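Local coordinates for hypothetical protein (Bacteroides ovatus, PDB 4EPS) that probably forms part of the tip of a fimbrium, a filamentous cell-surface appendage that mediates adhesion and biofilm formation, at residues H157-T169 and K214-S226. Residues are numbered along the deposited sequence; the frame is centred on the assembly and turned at random.
Sequences HRMSLVVVKLPST and KKDEYRLLRKPSS
The Y218 ring has the carbonyl oxygen of V164 near its plane at the edge, while CD1 of L166 comes in obliquely, 3.8 Å from CE1 of Y218. The E217 side chain crosses that of V163 obliquely, its carboxylate carbon CD 3.7 Å from CG1 of V163. The R219 guanidinium has that carboxylate at its edge. NH1 of R219, also salt-bridged to D212, is 2.9 Å from OE2 of E217, which it meets on the anti lone pair, whereas NZ of K215 reaches the same oxygen on its syn side, 33° out of plane. With chi1 at 70°, CG of E217 is wedged between its own N and carbonyl carbon, a torsion that brings the carboxylate against V163. OE1 is taken by R254, so the group is gripped through both oxygens. Replacing E217 by an alanine would probably leave K215 and R254 without their carboxylate partner, R219 with D212 alone of its two acids described here, and CG1 of V163 uncovered.

Between the face of Y218 and that of R219, the strands pair antiparallel at 154°, through six backbone hydrogen bonds joining S160 to R222, V162 to L220 and V164 to Y218. On the face of V162, its CG2 lies 3.7 Å from CG of R222. At the end of strand 160-165, NZ of K165 donates to O of D216 (3.0 Å) from well above the carbonyl plane. Three waters tie D216 to L166 and S168, and its OD1 is hydrogen-bonded to the Y211 hydroxyl.

The contact joins neighbouring strands of the fimbrillin-like domain. Strand 251-256 runs along the other edge of strand 160-165, bonded to L161 and V163, and strand 206-212 pairs with strand 217-222, D216 and E217 forming a G1 bulge opposite D212. Strand 229-234 packs through I230 on V162 and L220 and through Y234 on L166.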
loop_
_atom_site.group_PDB
_atom_site.type_symbol
_atom_site.label_atom_id
_atom_site.label_comp_id
_atom_site.label_asym_id
_atom_site.label_seq_id
_atom_site.Cartn_x
_atom_site.Cartn_y
_atom_site.Cartn_z
ATOM N N HIS A 157 7.629 -37.891 26.492
ATOM C CA HIS A 157 9.011 -37.421 26.331
ATOM C C HIS A 157 9.615 -37.201 27.710
ATOM O O HIS A 157 8.979 -36.567 28.580
ATOM C CB HIS A 157 9.047 -36.134 25.490
ATOM C CG HIS A 157 8.609 -36.329 24.071
ATOM N ND1 HIS A 157 9.527 -36.413 23.044
ATOM C CD2 HIS A 157 7.362 -36.467 23.558
ATOM C CE1 HIS A 157 8.815 -36.541 21.930
ATOM N NE2 HIS A 157 7.507 -36.593 22.192
ATOM N N ARG A 158 10.834 -37.730 27.923
ATOM C CA ARG A 158 11.498 -37.625 29.220
ATOM C C ARG A 158 12.362 -36.362 29.339
ATOM O O ARG A 158 12.679 -35.947 30.448
ATOM C CB ARG A 158 12.331 -38.884 29.487
ATOM C CG ARG A 158 11.477 -40.161 29.569
ATOM C CD ARG A 158 10.375 -40.077 30.615
ATOM N NE ARG A 158 10.922 -40.162 31.965
ATOM C CZ ARG A 158 10.911 -41.261 32.713
ATOM N NH1 ARG A 158 10.351 -42.374 32.260
ATOM N NH2 ARG A 158 11.452 -41.253 33.923
HETATM N N MSE A 159 12.745 -35.756 28.210
HETATM C CA MSE A 159 13.560 -34.546 28.251
HETATM C C MSE A 159 12.653 -33.320 28.250
HETATM O O MSE A 159 11.429 -33.444 28.118
HETATM C CB MSE A 159 14.525 -34.502 27.020
HETATM C CG MSE A 159 15.533 -35.669 26.993
HETATM SE SE MSE A 159 16.672 -35.699 28.601
HETATM C CE MSE A 159 15.928 -37.300 29.511
ATOM N N SER A 160 13.258 -32.133 28.365
ATOM C CA SER A 160 12.527 -30.875 28.263
ATOM C C SER A 160 12.904 -30.263 26.930
ATOM O O SER A 160 13.846 -30.740 26.295
ATOM C CB SER A 160 12.857 -29.960 29.443
ATOM O OG SER A 160 11.916 -28.897 29.464
ATOM N N LEU A 161 12.182 -29.238 26.484
ATOM C CA LEU A 161 12.458 -28.667 25.168
ATOM C C LEU A 161 12.519 -27.148 25.178
ATOM O O LEU A 161 11.600 -26.486 25.665
ATOM C CB LEU A 161 11.369 -29.138 24.182
ATOM C CG LEU A 161 11.525 -28.686 22.711
ATOM C CD1 LEU A 161 12.778 -29.354 22.061
ATOM C CD2 LEU A 161 10.283 -28.996 21.937
ATOM N N VAL A 162 13.593 -26.603 24.597
ATOM C CA VAL A 162 13.740 -25.167 24.387
ATOM C C VAL A 162 13.250 -24.895 22.955
ATOM O O VAL A 162 13.701 -25.561 22.017
ATOM C CB VAL A 162 15.208 -24.668 24.606
ATOM C CG1 VAL A 162 15.457 -23.279 23.970
ATOM C CG2 VAL A 162 15.562 -24.630 26.087
ATOM N N VAL A 163 12.382 -23.901 22.779
ATOM C CA VAL A 163 11.936 -23.479 21.439
ATOM C C VAL A 163 12.303 -21.994 21.310
ATOM O O VAL A 163 11.961 -21.225 22.213
ATOM C CB VAL A 163 10.425 -23.730 21.169
ATOM C CG1 VAL A 163 10.039 -23.236 19.762
ATOM C CG2 VAL A 163 10.088 -25.229 21.322
ATOM N N VAL A 164 13.030 -21.608 20.237
ATOM C CA VAL A 164 13.423 -20.210 20.031
ATOM C C VAL A 164 12.771 -19.699 18.741
ATOM O O VAL A 164 12.953 -20.296 17.683
ATOM C CB VAL A 164 14.966 -19.977 19.996
ATOM C CG1 VAL A 164 15.289 -18.477 19.940
ATOM C CG2 VAL A 164 15.674 -20.650 21.171
ATOM N N LYS A 165 12.054 -18.570 18.836
ATOM C CA LYS A 165 11.452 -17.899 17.682
ATOM C C LYS A 165 12.147 -16.547 17.497
ATOM O O LYS A 165 11.878 -15.604 18.249
ATOM C CB LYS A 165 9.926 -17.724 17.893
ATOM C CG LYS A 165 9.197 -17.144 16.675
ATOM C CD LYS A 165 9.116 -18.159 15.564
ATOM C CE LYS A 165 8.248 -17.666 14.437
ATOM N NZ LYS A 165 8.406 -18.555 13.271
ATOM N N LEU A 166 13.051 -16.450 16.507
ATOM C CA LEU A 166 13.739 -15.186 16.255
ATOM C C LEU A 166 12.809 -14.228 15.451
ATOM O O LEU A 166 11.829 -14.686 14.863
ATOM C CB LEU A 166 15.065 -15.420 15.516
ATOM C CG LEU A 166 16.131 -16.251 16.279
ATOM C CD1 LEU A 166 17.358 -16.449 15.384
ATOM C CD2 LEU A 166 16.499 -15.604 17.617
ATOM N N PRO A 167 13.070 -12.909 15.435
ATOM C CA PRO A 167 12.206 -12.025 14.639
ATOM C C PRO A 167 12.301 -12.343 13.139
ATOM O O PRO A 167 13.348 -12.751 12.630
ATOM C CB PRO A 167 12.747 -10.617 14.924
ATOM C CG PRO A 167 14.095 -10.802 15.467
ATOM C CD PRO A 167 14.158 -12.149 16.108
ATOM N N SER A 168 11.167 -12.250 12.453
ATOM C CA SER A 168 11.100 -12.457 11.004
ATOM C C SER A 168 10.036 -11.522 10.452
ATOM O O SER A 168 9.162 -11.081 11.199
ATOM C CB SER A 168 10.827 -13.913 10.638
ATOM O OG SER A 168 9.588 -14.393 11.140
ATOM N N THR A 169 10.137 -11.173 9.167
ATOM C CA THR A 169 9.185 -10.232 8.581
ATOM C C THR A 169 8.686 -10.712 7.234
ATOM O O THR A 169 9.463 -10.843 6.296
ATOM C CB THR A 169 9.823 -8.842 8.421
ATOM O OG1 THR A 169 10.314 -8.412 9.676
ATOM C CG2 THR A 169 8.808 -7.775 7.864
ATOM N N LYS A 214 10.039 -25.124 8.182
ATOM C CA LYS A 214 8.608 -24.919 7.925
ATOM C C LYS A 214 8.016 -23.894 8.906
ATOM O O LYS A 214 7.290 -22.994 8.486
ATOM C CB LYS A 214 7.843 -26.256 8.021
ATOM C CG LYS A 214 6.398 -26.194 7.519
ATOM C CD LYS A 214 5.680 -27.517 7.732
ATOM C CE LYS A 214 4.246 -27.468 7.265
ATOM N NZ LYS A 214 3.551 -28.762 7.495
ATOM N N LYS A 215 8.331 -24.024 10.214
ATOM C CA LYS A 215 7.816 -23.103 11.240
ATOM C C LYS A 215 8.749 -21.909 11.489
ATOM O O LYS A 215 8.342 -20.969 12.175
ATOM C CB LYS A 215 7.599 -23.842 12.574
ATOM C CG LYS A 215 6.486 -24.883 12.550
ATOM C CD LYS A 215 6.299 -25.559 13.913
ATOM C CE LYS A 215 5.437 -24.758 14.857
ATOM N NZ LYS A 215 5.661 -25.141 16.276
ATOM N N ASP A 216 10.005 -21.953 10.961
ATOM C CA ASP A 216 11.057 -20.941 11.164
ATOM C C ASP A 216 11.345 -20.781 12.680
ATOM O O ASP A 216 11.220 -19.684 13.249
ATOM C CB ASP A 216 10.731 -19.573 10.515
ATOM C CG ASP A 216 11.838 -18.546 10.706
ATOM O OD1 ASP A 216 13.029 -18.949 10.748
ATOM O OD2 ASP A 216 11.516 -17.353 10.897
ATOM N N GLU A 217 11.739 -21.880 13.324
ATOM C CA GLU A 217 12.034 -21.814 14.754
ATOM C C GLU A 217 13.096 -22.854 15.060
ATOM O O GLU A 217 13.268 -23.818 14.286
ATOM C CB GLU A 217 10.746 -21.992 15.618
ATOM C CG GLU A 217 10.151 -23.377 15.599
ATOM C CD GLU A 217 8.834 -23.573 16.330
ATOM O OE1 GLU A 217 8.163 -22.574 16.674
ATOM O OE2 GLU A 217 8.464 -24.749 16.533
ATOM N N TYR A 218 13.823 -22.645 16.168
ATOM C CA TYR A 218 14.891 -23.549 16.598
ATOM C C TYR A 218 14.433 -24.327 17.799
ATOM O O TYR A 218 13.785 -23.742 18.675
ATOM C CB TYR A 218 16.171 -22.779 16.958
ATOM C CG TYR A 218 16.769 -22.025 15.790
ATOM C CD1 TYR A 218 16.268 -20.781 15.410
ATOM C CD2 TYR A 218 17.806 -22.575 15.034
ATOM C CE1 TYR A 218 16.827 -20.072 14.341
ATOM C CE2 TYR A 218 18.367 -21.875 13.958
ATOM C CZ TYR A 218 17.871 -20.627 13.622
ATOM O OH TYR A 218 18.384 -19.934 12.553
ATOM N N ARG A 219 14.766 -25.618 17.849
ATOM C CA ARG A 219 14.372 -26.518 18.951
ATOM C C ARG A 219 15.583 -27.213 19.502
ATOM O O ARG A 219 16.471 -27.613 18.752
ATOM C CB ARG A 219 13.310 -27.538 18.479
ATOM C CG ARG A 219 12.028 -26.832 18.028
ATOM C CD ARG A 219 10.791 -27.706 18.041
ATOM N NE ARG A 219 10.736 -28.643 16.918
ATOM C CZ ARG A 219 10.146 -28.404 15.749
ATOM N NH1 ARG A 219 9.565 -27.225 15.511
ATOM N NH2 ARG A 219 10.145 -29.329 14.802
ATOM N N LEU A 220 15.652 -27.334 20.827
ATOM C CA LEU A 220 16.783 -27.969 21.472
ATOM C C LEU A 220 16.316 -28.745 22.680
ATOM O O LEU A 220 15.762 -28.142 23.600
ATOM C CB LEU A 220 17.809 -26.890 21.903
ATOM C CG LEU A 220 19.081 -27.399 22.578
ATOM C CD1 LEU A 220 20.034 -28.012 21.529
ATOM C CD2 LEU A 220 19.791 -26.258 23.267
ATOM N N LEU A 221 16.556 -30.057 22.693
ATOM C CA LEU A 221 16.250 -30.866 23.875
ATOM C C LEU A 221 17.235 -30.537 24.996
ATOM O O LEU A 221 18.433 -30.363 24.728
ATOM C CB LEU A 221 16.319 -32.372 23.562
ATOM C CG LEU A 221 15.301 -32.876 22.538
ATOM C CD1 LEU A 221 15.788 -34.190 21.933
ATOM C CD2 LEU A 221 13.909 -33.016 23.157
ATOM N N ARG A 222 16.720 -30.426 26.245
ATOM C CA ARG A 222 17.505 -30.121 27.450
ATOM C C ARG A 222 17.100 -31.049 28.577
ATOM O O ARG A 222 15.974 -31.552 28.594
ATOM C CB ARG A 222 17.297 -28.649 27.900
ATOM C CG ARG A 222 17.691 -27.560 26.843
ATOM C CD ARG A 222 19.186 -27.468 26.605
ATOM N NE ARG A 222 19.928 -27.082 27.814
ATOM C CZ ARG A 222 21.210 -27.353 28.037
ATOM N NH1 ARG A 222 21.913 -28.058 27.153
ATOM N NH2 ARG A 222 21.794 -26.945 29.158
ATOM N N LYS A 223 18.019 -31.313 29.500
ATOM C CA LYS A 223 17.680 -32.160 30.646
ATOM C C LYS A 223 16.686 -31.432 31.544
ATOM O O LYS A 223 16.825 -30.224 31.749
ATOM C CB LYS A 223 18.929 -32.543 31.432
ATOM C CG LYS A 223 19.718 -33.674 30.794
ATOM C CD LYS A 223 20.995 -33.926 31.570
ATOM C CE LYS A 223 21.762 -35.097 31.018
ATOM N NZ LYS A 223 23.094 -35.251 31.669
ATOM N N PRO A 224 15.650 -32.116 32.056
ATOM C CA PRO A 224 14.718 -31.435 32.981
ATOM C C PRO A 224 15.465 -30.863 34.188
ATOM O O PRO A 224 16.476 -31.433 34.623
ATOM C CB PRO A 224 13.763 -32.559 33.405
ATOM C CG PRO A 224 13.835 -33.541 32.269
ATOM C CD PRO A 224 15.281 -33.539 31.879
ATOM N N SER A 225 15.009 -29.693 34.673
ATOM C CA SER A 225 15.599 -28.977 35.827
ATOM C C SER A 225 16.987 -28.371 35.525
ATOM O O SER A 225 17.594 -27.823 36.442
ATOM C CB SER A 225 15.675 -29.872 37.071
ATOM O OG SER A 225 14.369 -30.249 37.473
ATOM N N SER A 226 17.464 -28.378 34.246
ATOM C CA SER A 226 18.740 -27.721 33.915
ATOM C C SER A 226 18.504 -26.215 34.002
ATOM O O SER A 226 17.345 -25.776 33.937
ATOM C CB SER A 226 19.261 -28.150 32.543
ATOM O OG SER A 226 18.255 -27.983 31.562
HETATM O O HOH W 1 13.331 -18.352 14.405
HETATM O O HOH W 2 10.465 -16.127 13.079
HETATM O O HOH W 3 8.972 -16.771 10.086
#